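Local coordinates for D-lactate dehydrogenase (Fermentative) (Pseudomonas aeruginosa, PDB 6ABJ), which probably interconverts pyruvate and D-lactate with NADH as cofactor, working as a tetrameric dehydrogenase of the D-isomer specific 2-hydroxyacid family, at residues 204-207 against 208-211. Residues are numbered along the deposited sequence; the frame is centred on the assembly and turned at random.
Sequences YLAL and DALL
L205 reaches forward from just past the end of strand 203-204 and lays its forked tip against L210 in the first turn of the helix that follows, a compact instance of the hydrophobic staple, in which the residue before the N-cap meets the fourth residue after it; A209 adds a further contact. CD1 of L205 packs 3.6 Å from CB of L210, while its CD2 lies 3.6 Å from CB of A209 and also against the backbone N of L210, with the side chains of L205 and L210 crossing at about a right angle. A chi1 of 44°, which tucks CG between the backbone N and the carbonyl carbon, folds the fork over the turn.

Next in the chain, A206 holds the N-cap position and its carbonyl serves two amides. The bond from L210 N to A206 O is 2.9 Å and nearly straight at 172°, whereas that from A209 N to the same oxygen is weak. One residue on, L211 N donates to L207 O at 3.0 Å, tilted somewhat out of the carbonyl plane. L207 and L211, one turn apart, meet at a slant: with CG of L207 anti to the backbone N (chi1 175°), its CD1 comes 4.1 Å from CD1 of L211.

This is the strand-to-helix link of a Rossmann-type NAD-binding domain, running from edge strand 203-204 into helix 207-213. L205 also packs on L187 of strand 185-189, L207 and L210 rest on Y189 of that strand and I166 of strand 162-166, and L211 touches I166 and, on helix 233-238, R235 and T238.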
loop_
_atom_site.group_PDB
_atom_site.type_symbol
_atom_site.label_atom_id
_atom_site.label_comp_id
_atom_site.label_asym_id
_atom_site.label_seq_id
_atom_site.Cartn_x
_atom_site.Cartn_y
_atom_site.Cartn_z
ATOM N N TYR B 204 27.230 24.316 21.197
ATOM C CA TYR B 204 27.201 25.141 19.975
ATOM C C TYR B 204 28.482 25.019 19.228
ATOM O O TYR B 204 29.555 24.928 19.849
ATOM C CB TYR B 204 26.906 26.651 20.284
ATOM C CG TYR B 204 25.450 26.940 20.544
ATOM C CD1 TYR B 204 24.953 26.851 21.819
ATOM C CD2 TYR B 204 24.582 27.261 19.515
ATOM C CE1 TYR B 204 23.658 27.137 22.090
ATOM C CE2 TYR B 204 23.257 27.476 19.762
ATOM C CZ TYR B 204 22.810 27.481 21.064
ATOM O OH TYR B 204 21.480 27.718 21.376
ATOM N N LEU B 205 28.387 25.048 17.895
ATOM C CA LEU B 205 29.524 25.005 17.027
ATOM C C LEU B 205 29.188 25.619 15.703
ATOM O O LEU B 205 28.060 25.960 15.438
ATOM C CB LEU B 205 30.118 23.596 16.879
ATOM C CG LEU B 205 29.274 22.307 16.667
ATOM C CD1 LEU B 205 27.773 22.482 16.335
ATOM C CD2 LEU B 205 29.937 21.249 15.862
ATOM N N ALA B 206 30.186 25.780 14.847
ATOM C CA ALA B 206 29.957 26.280 13.512
ATOM C C ALA B 206 29.036 25.362 12.669
ATOM O O ALA B 206 29.046 24.148 12.830
ATOM C CB ALA B 206 31.281 26.452 12.807
ATOM N N LEU B 207 28.261 25.969 11.770
ATOM C CA LEU B 207 27.314 25.245 10.944
ATOM C C LEU B 207 28.058 24.087 10.251
ATOM O O LEU B 207 27.511 22.974 10.177
ATOM C CB LEU B 207 26.676 26.152 9.908
ATOM C CG LEU B 207 25.754 25.594 8.868
ATOM C CD1 LEU B 207 24.611 24.793 9.496
ATOM C CD2 LEU B 207 25.210 26.674 7.963
ATOM N N ASP B 208 29.209 24.381 9.690
ATOM C CA ASP B 208 29.885 23.393 8.865
ATOM C C ASP B 208 30.371 22.189 9.680
ATOM O O ASP B 208 30.220 21.064 9.245
ATOM C CB ASP B 208 30.976 24.031 8.033
ATOM C CG ASP B 208 30.432 24.771 6.816
ATOM O OD1 ASP B 208 29.301 24.509 6.322
ATOM O OD2 ASP B 208 31.153 25.603 6.298
ATOM N N ALA B 209 30.744 22.450 10.924
ATOM C CA ALA B 209 31.156 21.410 11.813
ATOM C C ALA B 209 29.952 20.601 12.317
ATOM O O ALA B 209 30.019 19.368 12.376
ATOM C CB ALA B 209 31.889 22.013 12.956
ATOM N N LEU B 210 28.833 21.283 12.591
ATOM C CA LEU B 210 27.585 20.584 12.871
ATOM C C LEU B 210 27.227 19.593 11.768
ATOM O O LEU B 210 26.896 18.425 12.047
ATOM C CB LEU B 210 26.449 21.560 13.101
ATOM C CG LEU B 210 25.115 20.950 13.514
ATOM C CD1 LEU B 210 24.354 21.990 14.371
ATOM C CD2 LEU B 210 24.322 20.604 12.302
ATOM N N LEU B 211 27.308 20.027 10.528
ATOM C CA LEU B 211 26.917 19.218 9.413
ATOM C C LEU B 211 27.873 18.013 9.282
ATOM O O LEU B 211 27.442 16.839 9.061
ATOM C CB LEU B 211 26.847 20.058 8.181
ATOM C CG LEU B 211 25.663 21.058 8.068
ATOM C CD1 LEU B 211 25.823 21.941 6.845
ATOM C CD2 LEU B 211 24.330 20.408 8.014
#